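Local structure of multicopper oxidase (Pseudomonas thermotolerans, 6VOW) at residues P90-W95 with G106-S111; H96-P101 with G131-H136; H391-V396 with V434-C439. The protein is a laccase-type multicopper oxidase that probably couples the one-electron oxidation of phenolic substrates to the reduction of dioxygen to water. One frame throughout, in Å; residues are numbered along the deposited sequence.

All three contacts are largely buried and meet around one copper cluster, with partly exposed positions such as P108 in interaction 1 and G97 in interaction 2. Interactions 1 and 2 share a sheet: strands 94-96 and 131-136 are neighbours, and H94 N lies 2.7 Å from H136 O, a probable hydrogen bond. Interaction 3 belongs to the C-terminal copper-oxidase region and reaches the same cluster, H94 and H391 binding one copper between them. The chemistry differs with place: a hydroxyl bond and a close glycine in a loop (1), indole and imidazole stacking at a sheet edge (2), and a regular antiparallel pairing with separate apolar and copper-binding sides (3).

Interaction 1: P90-W95 with G106-S111. With CU (copper (II) ion), chain C; C2O (Cu-O-Cu linkage), chain B.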
loop_
_atom_site.group_PDB
_atom_site.type_symbol
_atom_site.label_atom_id
_atom_site.label_comp_id
_atom_site.label_asym_id
_atom_site.label_seq_id
_atom_site.Cartn_x
_atom_site.Cartn_y
_atom_site.Cartn_z
ATOM N N PRO A 90 16.984 14.445 2.612
ATOM C CA PRO A 90 16.749 13.740 1.370
ATOM C C PRO A 90 15.494 12.857 1.374
ATOM O O PRO A 90 15.066 12.400 2.401
ATOM C CB PRO A 90 18.018 12.886 1.215
ATOM C CG PRO A 90 19.058 13.503 2.103
ATOM C CD PRO A 90 18.332 14.136 3.200
ATOM N N THR A 91 14.895 12.634 0.221
ATOM C CA THR A 91 13.727 11.760 0.135
ATOM C C THR A 91 13.679 11.237 -1.295
ATOM O O THR A 91 14.422 11.676 -2.151
ATOM C CB THR A 91 12.463 12.495 0.678
ATOM O OG1 THR A 91 11.327 11.632 0.787
ATOM C CG2 THR A 91 12.158 13.686 -0.129
ATOM N N THR A 92 12.900 10.215 -1.504
ATOM C CA THR A 92 12.586 9.757 -2.819
ATOM C C THR A 92 11.049 9.553 -2.764
ATOM O O THR A 92 10.407 9.795 -1.723
ATOM C CB THR A 92 13.190 8.388 -3.112
ATOM O OG1 THR A 92 12.613 7.434 -2.202
ATOM C CG2 THR A 92 14.758 8.386 -3.083
ATOM N N ILE A 93 10.501 9.109 -3.893
ATOM C CA ILE A 93 9.084 8.678 -3.975
ATOM C C ILE A 93 9.126 7.357 -4.606
ATOM O O ILE A 93 9.658 7.202 -5.702
ATOM C CB ILE A 93 8.141 9.603 -4.788
ATOM C CG1 ILE A 93 8.014 10.914 -4.035
ATOM C CG2 ILE A 93 6.715 9.005 -4.833
ATOM C CD1 ILE A 93 7.236 12.007 -4.784
ATOM N N HIS A 94 8.690 6.373 -3.836
ATOM C CA HIS A 94 8.508 5.042 -4.365
ATOM C C HIS A 94 7.038 4.820 -4.663
ATOM O O HIS A 94 6.206 5.257 -3.901
ATOM C CB HIS A 94 9.012 4.012 -3.358
ATOM C CG HIS A 94 8.547 2.620 -3.654
ATOM N ND1 HIS A 94 9.035 1.857 -4.697
ATOM C CD2 HIS A 94 7.659 1.842 -3.003
ATOM C CE1 HIS A 94 8.395 0.694 -4.724
ATOM N NE2 HIS A 94 7.589 0.658 -3.686
ATOM N N TRP A 95 6.736 4.167 -5.779
ATOM C CA TRP A 95 5.360 4.145 -6.335
ATOM C C TRP A 95 4.922 2.718 -6.140
ATOM O O TRP A 95 5.239 1.774 -6.963
ATOM C CB TRP A 95 5.309 4.590 -7.778
ATOM C CG TRP A 95 5.899 5.905 -7.949
ATOM C CD1 TRP A 95 7.189 6.184 -8.222
ATOM C CD2 TRP A 95 5.224 7.166 -7.853
ATOM N NE1 TRP A 95 7.380 7.537 -8.277
ATOM C CE2 TRP A 95 6.195 8.176 -8.074
ATOM C CE3 TRP A 95 3.905 7.548 -7.583
ATOM C CZ2 TRP A 95 5.883 9.554 -8.031
ATOM C CZ3 TRP A 95 3.578 8.938 -7.575
ATOM C CH2 TRP A 95 4.567 9.915 -7.770
ATOM N N GLY A 106 12.485 4.624 -7.058
ATOM C CA GLY A 106 12.543 5.503 -5.913
ATOM C C GLY A 106 13.298 4.922 -4.729
ATOM O O GLY A 106 13.217 5.414 -3.618
ATOM N N VAL A 107 14.076 3.899 -4.969
ATOM C CA VAL A 107 14.889 3.367 -3.917
ATOM C C VAL A 107 16.308 4.000 -3.899
ATOM O O VAL A 107 17.038 3.948 -4.899
ATOM C CB VAL A 107 14.991 1.849 -4.076
ATOM C CG1 VAL A 107 16.043 1.341 -3.112
ATOM C CG2 VAL A 107 13.628 1.223 -3.818
ATOM N N PRO A 108 16.719 4.596 -2.771
ATOM C CA PRO A 108 17.973 5.301 -2.836
ATOM C C PRO A 108 19.055 4.319 -3.086
ATOM O O PRO A 108 19.053 3.257 -2.455
ATOM C CB PRO A 108 18.096 5.953 -1.444
ATOM C CG PRO A 108 16.665 6.133 -0.989
ATOM C CD PRO A 108 15.988 4.899 -1.521
ATOM N N TYR A 109 19.908 4.657 -4.049
ATOM C CA TYR A 109 21.143 3.949 -4.419
ATOM C C TYR A 109 20.943 2.678 -5.227
ATOM O O TYR A 109 21.912 2.000 -5.593
ATOM C CB TYR A 109 22.056 3.754 -3.201
ATOM C CG TYR A 109 22.347 5.071 -2.493
ATOM C CD1 TYR A 109 23.286 5.986 -3.007
ATOM C CD2 TYR A 109 21.698 5.382 -1.288
ATOM C CE1 TYR A 109 23.548 7.192 -2.345
ATOM C CE2 TYR A 109 21.944 6.556 -0.626
ATOM C CZ TYR A 109 22.860 7.446 -1.157
ATOM O OH TYR A 109 23.067 8.561 -0.470
ATOM N N VAL A 110 19.691 2.382 -5.545
ATOM C CA VAL A 110 19.342 1.288 -6.441
ATOM C C VAL A 110 18.657 1.905 -7.646
ATOM O O VAL A 110 19.054 1.602 -8.758
ATOM C CB VAL A 110 18.441 0.286 -5.698
ATOM C CG1 VAL A 110 17.668 -0.638 -6.624
ATOM C CG2 VAL A 110 19.289 -0.502 -4.679
ATOM N N SER A 111 17.654 2.770 -7.410
ATOM C CA SER A 111 16.924 3.477 -8.480
ATOM C C SER A 111 17.626 4.763 -8.860
ATOM O O SER A 111 17.732 5.086 -10.014
ATOM C CB SER A 111 15.464 3.926 -8.094
ATOM O OG SER A 111 14.977 5.134 -8.901
HETATM CU CU CU C . 6.865 -1.108 -3.082
HETATM CU CU2 C2O B . 5.260 0.700 -0.109
HETATM CU CU3 C2O B . 9.579 -0.848 -0.409
HETATM O O1 C2O B . 7.373 -0.221 -0.213
#
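T92 and G106 make a buried polar contact in the N-terminal cupredoxin-like region of the oxidase, joining the residues that lead into strand 94-96 to the loop after it, where G106 to S111 lie. The evidence starts with a short hydrogen bond, T92 OG1 giving its proton to G106 O at 2.5 Å. The donor lies in the carbonyl plane, with a C=O...OG1 angle of 148°. A chi1 of 63° sets OG1 between the backbone N and the carbonyl carbon and leaves CG2 beside the N, where it meets P108 CG at 3.6 Å. OG1 is also hydrogen-bonded to H138 N, so one hydroxyl joins the G106 loop to H138, itself a ligand of the Cu-O-Cu linkage. A valine here would probably leave G106 O and H138 N without the hydroxyl they share.

G106 fits closely against the backbone at I93 and H94: its CA makes a CA-H...O contact to I93 O at 3.4 Å, and a CB placed on it would fall 2.0 Å from that oxygen, a clash. Just before it, D105 O accepts a hydrogen bond from H94 ND1, which helps fix the rotation of the imidazole. With ND1 thus occupied, the other ring nitrogen is turned to the copper shared with H391, and H94 NE2 binds that metal at 2.0 Å.

Interaction 2: H96-P101 with G131-H136; sequences HGIRLP and GNFWYH. With C2O (Cu-O-Cu linkage), chain B.
H96 and W134 make the dense end of this contact, where their rings form an offset stack with centroids 4.1 Å apart and planes 30° from parallel. W134 NE1 sits over one face of the imidazole, toward its rim and 3.0 Å from H96 CG, while H96 CB lies over the five-membered ring of the indole. A chi1 of -178° swings the H96 ring away from its own N and across the indole, so that ND1 reaches the metal. Beneath the rings is an antiparallel hydrogen-bonded pair: H96 N to W134 O is short at 2.6 Å but bent at 130°, whereas W134 N to H96 O is straighter but weak at 3.3 Å.

Past H96 the pairing ends. I98 CD1 still rests over the F133 ring, 3.8 Å from its centroid, but the chain then leaves the strand, through R99, salt-bridged to D129, to the exposed P101.

At the packed end H96 ND1 and H136 NE2 bind one copper of the Cu-O-Cu linkage, at 2.1 and 2.0 Å, and H440 completes its histidine ligands. H96 NE2 is hydrogen-bonded to D413 OD1. H96 pairs with H94, and H136 with H138, as two of the His-X-His motifs typical of the trinuclear copper site.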
loop_
_atom_site.group_PDB
_atom_site.type_symbol
_atom_site.label_atom_id
_atom_site.label_comp_id
_atom_site.label_asym_id
_atom_site.label_seq_id
_atom_site.Cartn_x
_atom_site.Cartn_y
_atom_site.Cartn_z
ATOM N N HIS A 96 4.300 2.563 -4.955
ATOM C CA HIS A 96 4.002 1.233 -4.352
ATOM C C HIS A 96 3.011 0.526 -5.224
ATOM O O HIS A 96 1.858 0.937 -5.314
ATOM C CB HIS A 96 3.451 1.358 -2.893
ATOM C CG HIS A 96 3.180 0.017 -2.244
ATOM N ND1 HIS A 96 3.813 -0.421 -1.102
ATOM C CD2 HIS A 96 2.364 -0.999 -2.615
ATOM C CE1 HIS A 96 3.364 -1.612 -0.767
ATOM N NE2 HIS A 96 2.503 -1.994 -1.693
ATOM N N GLY A 97 3.466 -0.542 -5.860
ATOM C CA GLY A 97 2.645 -1.462 -6.601
ATOM C C GLY A 97 2.810 -1.334 -8.137
ATOM O O GLY A 97 2.400 -2.216 -8.908
ATOM N N ILE A 98 3.388 -0.231 -8.573
ATOM C CA ILE A 98 3.537 0.024 -9.988
ATOM C C ILE A 98 4.694 -0.773 -10.499
ATOM O O ILE A 98 5.768 -0.689 -9.982
ATOM C CB ILE A 98 3.794 1.522 -10.318
ATOM C CG1 ILE A 98 2.651 2.425 -9.776
ATOM C CG2 ILE A 98 3.975 1.693 -11.848
ATOM C CD1 ILE A 98 1.346 2.001 -10.268
ATOM N N ARG A 99 4.465 -1.540 -11.548
ATOM C CA ARG A 99 5.542 -2.178 -12.302
ATOM C C ARG A 99 6.103 -1.122 -13.278
ATOM O O ARG A 99 5.592 -0.881 -14.315
ATOM C CB ARG A 99 5.009 -3.387 -13.034
ATOM C CG ARG A 99 4.190 -4.274 -12.114
ATOM C CD ARG A 99 3.694 -5.493 -12.848
ATOM N NE ARG A 99 2.597 -5.108 -13.740
ATOM C CZ ARG A 99 2.434 -5.513 -14.987
ATOM N NH1 ARG A 99 3.311 -6.338 -15.577
ATOM N NH2 ARG A 99 1.372 -5.083 -15.665
ATOM N N LEU A 100 7.162 -0.479 -12.870
ATOM C CA LEU A 100 7.816 0.512 -13.675
ATOM C C LEU A 100 9.273 0.107 -13.779
ATOM O O LEU A 100 9.673 -0.850 -13.179
ATOM C CB LEU A 100 7.693 1.847 -12.999
ATOM C CG LEU A 100 7.756 1.850 -11.448
ATOM C CD1 LEU A 100 9.073 1.329 -10.806
ATOM C CD2 LEU A 100 7.559 3.287 -11.040
ATOM N N PRO A 101 10.068 0.804 -14.599
ATOM C CA PRO A 101 11.484 0.472 -14.692
ATOM C C PRO A 101 12.207 0.828 -13.436
ATOM O O PRO A 101 11.843 1.836 -12.759
ATOM C CB PRO A 101 11.984 1.400 -15.758
ATOM C CG PRO A 101 10.837 1.483 -16.644
ATOM C CD PRO A 101 9.671 1.655 -15.708
ATOM N N GLY A 131 -6.094 0.377 -10.969
ATOM C CA GLY A 131 -6.406 0.165 -9.619
ATOM C C GLY A 131 -5.716 1.095 -8.687
ATOM O O GLY A 131 -5.339 2.208 -9.054
ATOM N N ASN A 132 -5.616 0.637 -7.450
ATOM C CA ASN A 132 -5.245 1.454 -6.275
ATOM C C ASN A 132 -3.838 1.209 -5.937
ATOM O O ASN A 132 -3.497 0.043 -5.669
ATOM C CB ASN A 132 -6.095 0.984 -5.066
ATOM C CG ASN A 132 -7.558 1.218 -5.324
ATOM O OD1 ASN A 132 -7.950 2.323 -5.777
ATOM N ND2 ASN A 132 -8.378 0.212 -5.070
ATOM N N PHE A 133 -3.038 2.266 -5.919
ATOM C CA PHE A 133 -1.627 2.086 -5.580
ATOM C C PHE A 133 -1.417 3.173 -4.588
ATOM O O PHE A 133 -2.384 3.905 -4.189
ATOM C CB PHE A 133 -0.738 2.179 -6.862
ATOM C CG PHE A 133 -1.054 1.132 -7.805
ATOM C CD1 PHE A 133 -0.634 -0.119 -7.597
ATOM C CD2 PHE A 133 -1.996 1.371 -8.797
ATOM C CE1 PHE A 133 -1.022 -1.145 -8.436
ATOM C CE2 PHE A 133 -2.439 0.375 -9.606
ATOM C CZ PHE A 133 -1.920 -0.899 -9.450
ATOM N N TRP A 134 -0.182 3.306 -4.173
ATOM C CA TRP A 134 0.161 4.505 -3.349
ATOM C C TRP A 134 1.610 4.817 -3.508
ATOM O O TRP A 134 2.380 4.060 -4.140
ATOM C CB TRP A 134 -0.205 4.326 -1.838
ATOM C CG TRP A 134 0.426 3.211 -1.111
ATOM C CD1 TRP A 134 0.398 1.906 -1.414
ATOM C CD2 TRP A 134 1.201 3.343 0.064
ATOM N NE1 TRP A 134 1.102 1.216 -0.489
ATOM C CE2 TRP A 134 1.571 2.089 0.454
ATOM C CE3 TRP A 134 1.553 4.422 0.850
ATOM C CZ2 TRP A 134 2.361 1.870 1.552
ATOM C CZ3 TRP A 134 2.283 4.212 1.969
ATOM C CH2 TRP A 134 2.650 2.938 2.345
ATOM N N TYR A 135 1.996 5.890 -2.879
ATOM C CA TYR A 135 3.350 6.383 -2.981
ATOM C C TYR A 135 3.838 6.901 -1.639
ATOM O O TYR A 135 3.089 7.502 -0.846
ATOM C CB TYR A 135 3.380 7.488 -4.063
ATOM C CG TYR A 135 2.581 8.732 -3.752
ATOM C CD1 TYR A 135 3.205 9.814 -3.186
ATOM C CD2 TYR A 135 1.241 8.855 -4.090
ATOM C CE1 TYR A 135 2.538 10.981 -2.890
ATOM C CE2 TYR A 135 0.560 10.052 -3.821
ATOM C CZ TYR A 135 1.255 11.105 -3.206
ATOM O OH TYR A 135 0.689 12.286 -2.863
ATOM N N HIS A 136 5.124 6.756 -1.453
ATOM C CA HIS A 136 5.728 7.148 -0.202
ATOM C C HIS A 136 7.219 7.103 -0.368
ATOM O O HIS A 136 7.687 6.602 -1.344
ATOM C CB HIS A 136 5.307 6.164 0.907
ATOM C CG HIS A 136 5.691 4.758 0.624
ATOM N ND1 HIS A 136 6.969 4.271 0.790
ATOM C CD2 HIS A 136 4.950 3.730 0.163
ATOM C CE1 HIS A 136 6.996 2.988 0.452
ATOM N NE2 HIS A 136 5.768 2.632 0.086
HETATM CU CU2 C2O B . 5.260 0.700 -0.109
HETATM CU CU3 C2O B . 9.579 -0.848 -0.409
HETATM O O1 C2O B . 7.373 -0.221 -0.213
#

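Interaction 3: H391-V396 with V434-C439. With CU (copper (II) ion), chain C; CU (copper (II) ion), chain D; C2O (Cu-O-Cu linkage), chain B.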
loop_
_atom_site.group_PDB
_atom_site.type_symbol
_atom_site.label_atom_id
_atom_site.label_comp_id
_atom_site.label_asym_id
_atom_site.label_seq_id
_atom_site.Cartn_x
_atom_site.Cartn_y
_atom_site.Cartn_z
ATOM N N HIS A 391 6.165 -7.462 1.100
ATOM C CA HIS A 391 6.001 -6.747 -0.158
ATOM C C HIS A 391 7.196 -6.911 -1.116
ATOM O O HIS A 391 8.345 -6.970 -0.696
ATOM C CB HIS A 391 5.777 -5.329 0.263
ATOM C CG HIS A 391 5.793 -4.373 -0.849
ATOM N ND1 HIS A 391 4.780 -4.304 -1.779
ATOM C CD2 HIS A 391 6.668 -3.396 -1.167
ATOM C CE1 HIS A 391 5.050 -3.348 -2.651
ATOM N NE2 HIS A 391 6.179 -2.783 -2.297
ATOM N N LEU A 392 6.941 -7.019 -2.403
ATOM C CA LEU A 392 8.011 -7.095 -3.417
ATOM C C LEU A 392 7.856 -5.909 -4.355
ATOM O O LEU A 392 6.795 -5.696 -4.881
ATOM C CB LEU A 392 7.819 -8.344 -4.205
ATOM C CG LEU A 392 8.833 -8.638 -5.261
ATOM C CD1 LEU A 392 10.267 -8.591 -4.677
ATOM C CD2 LEU A 392 8.467 -9.979 -5.797
ATOM N N HIS A 393 8.936 -5.174 -4.579
ATOM C CA HIS A 393 8.961 -4.168 -5.568
ATOM C C HIS A 393 9.025 -4.739 -6.938
ATOM O O HIS A 393 9.521 -5.891 -7.136
ATOM C CB HIS A 393 10.239 -3.467 -5.460
ATOM C CG HIS A 393 10.315 -2.616 -4.294
ATOM N ND1 HIS A 393 10.957 -1.405 -4.319
ATOM C CD2 HIS A 393 9.760 -2.748 -3.075
ATOM C CE1 HIS A 393 10.796 -0.813 -3.159
ATOM N NE2 HIS A 393 10.072 -1.615 -2.401
ATOM N N GLY A 394 8.575 -3.907 -7.887
ATOM C CA GLY A 394 8.898 -4.114 -9.288
ATOM C C GLY A 394 8.030 -5.064 -10.016
ATOM O O GLY A 394 7.997 -5.017 -11.222
ATOM N N MET A 395 7.376 -5.931 -9.256
ATOM C CA MET A 395 6.741 -7.101 -9.738
ATOM C C MET A 395 5.517 -7.409 -8.934
ATOM O O MET A 395 5.346 -6.986 -7.805
ATOM C CB MET A 395 7.681 -8.265 -9.635
ATOM C CG MET A 395 8.503 -8.474 -10.905
ATOM S SD MET A 395 10.266 -8.751 -10.683
ATOM C CE MET A 395 10.368 -10.098 -9.536
ATOM N N VAL A 396 4.656 -8.165 -9.573
ATOM C CA VAL A 396 3.422 -8.581 -8.979
ATOM C C VAL A 396 3.484 -10.083 -8.820
ATOM O O VAL A 396 3.866 -10.770 -9.757
ATOM C CB VAL A 396 2.288 -8.160 -9.907
ATOM C CG1 VAL A 396 1.146 -9.097 -9.804
ATOM C CG2 VAL A 396 1.849 -6.748 -9.526
ATOM N N VAL A 434 17.013 -4.569 -9.476
ATOM C CA VAL A 434 17.277 -5.035 -8.146
ATOM C C VAL A 434 16.136 -4.540 -7.337
ATOM O O VAL A 434 16.026 -3.390 -7.085
ATOM C CB VAL A 434 18.627 -4.518 -7.583
ATOM C CG1 VAL A 434 18.833 -5.100 -6.171
ATOM C CG2 VAL A 434 19.795 -4.914 -8.491
ATOM N N TRP A 435 15.262 -5.437 -6.939
ATOM C CA TRP A 435 14.013 -5.027 -6.286
ATOM C C TRP A 435 13.988 -5.391 -4.815
ATOM O O TRP A 435 14.187 -6.547 -4.439
ATOM C CB TRP A 435 12.852 -5.758 -6.937
ATOM C CG TRP A 435 12.961 -5.621 -8.321
ATOM C CD1 TRP A 435 13.537 -6.496 -9.187
ATOM C CD2 TRP A 435 12.640 -4.470 -9.057
ATOM N NE1 TRP A 435 13.550 -5.967 -10.446
ATOM C CE2 TRP A 435 12.997 -4.718 -10.396
ATOM C CE3 TRP A 435 12.053 -3.269 -8.738
ATOM C CZ2 TRP A 435 12.724 -3.810 -11.425
ATOM C CZ3 TRP A 435 11.815 -2.348 -9.799
ATOM C CH2 TRP A 435 12.147 -2.642 -11.102
ATOM N N MET A 436 13.681 -4.402 -4.012
ATOM C CA MET A 436 13.458 -4.606 -2.583
ATOM C C MET A 436 12.280 -5.529 -2.304
ATOM O O MET A 436 11.217 -5.497 -2.956
ATOM C CB MET A 436 13.217 -3.287 -1.822
ATOM C CG MET A 436 14.295 -2.215 -1.975
ATOM S SD MET A 436 15.981 -2.817 -1.598
ATOM C CE MET A 436 16.481 -3.625 -3.135
ATOM N N PHE A 437 12.499 -6.287 -1.253
ATOM C CA PHE A 437 11.620 -7.323 -0.807
ATOM C C PHE A 437 11.615 -7.255 0.694
ATOM O O PHE A 437 12.614 -7.494 1.318
ATOM C CB PHE A 437 12.170 -8.613 -1.265
ATOM C CG PHE A 437 11.355 -9.783 -0.909
ATOM C CD1 PHE A 437 10.002 -9.799 -1.095
ATOM C CD2 PHE A 437 11.991 -10.945 -0.476
ATOM C CE1 PHE A 437 9.261 -10.929 -0.798
ATOM C CE2 PHE A 437 11.267 -12.096 -0.203
ATOM C CZ PHE A 437 9.890 -12.081 -0.370
ATOM N N HIS A 438 10.509 -6.808 1.234
ATOM C CA HIS A 438 10.520 -6.439 2.613
ATOM C C HIS A 438 9.137 -6.447 3.303
ATOM O O HIS A 438 8.039 -6.410 2.674
ATOM C CB HIS A 438 11.260 -5.107 2.774
ATOM C CG HIS A 438 10.455 -3.947 2.311
ATOM N ND1 HIS A 438 9.459 -3.404 3.075
ATOM C CD2 HIS A 438 10.397 -3.318 1.119
ATOM C CE1 HIS A 438 8.863 -2.441 2.411
ATOM N NE2 HIS A 438 9.417 -2.372 1.227
ATOM N N CYS A 439 9.189 -6.515 4.641
ATOM C CA CYS A 439 7.988 -6.405 5.412
ATOM C C CYS A 439 7.643 -4.936 5.333
ATOM O O CYS A 439 8.541 -4.056 5.406
ATOM C CB CYS A 439 8.173 -6.806 6.868
ATOM S SG CYS A 439 6.742 -6.278 7.845
HETATM CU CU CU C . 6.865 -1.108 -3.082
HETATM CU CU CU D . 7.060 -7.448 9.701
HETATM CU CU2 C2O B . 5.260 0.700 -0.109
HETATM CU CU3 C2O B . 9.579 -0.848 -0.409
HETATM O O1 C2O B . 7.373 -0.221 -0.213
#
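L392 and F437 pack at the apolar centre, on the side of the sheet away from the copper-binding histidines, with L392 CD1 3.8 Å from F437 CD1. The W435 indole covers the turn after the strand: G394 CA lies over its six-membered ring, 3.6 Å from the centroid, and M395 SD makes a Met-aromatic contact, 4.5 Å from the five-membered centroid.

Nearer the metals, M436 CB sits over the centre of the H393 imidazole, 7° off the ring normal; the copper shared by H391 and H94 lies over the opposite face, toward its rim. H393 ND1 is anchored by D105. The backbones pair by bonds both ways between H391 and H438, and by H393 N to M436 O at 2.8 Å, almost straight at 175°.

At the polar edge, H393 NE2 and H438 NE2 each stand 2.2 Å from the linkage's second copper; a chi1 of 75°, CG between backbone N and carbonyl carbon, helps bring H438 there. H438 ND1 donates to C439 O at 2.6 Å from above the carbonyl plane, and C439 SG binds a separate copper at 2.2 Å. As in other multicopper oxidases, the H438-C439-H440 segment, with H440 on the linkage's other copper, probably carries electrons from the type 1 copper to the trinuclear cluster.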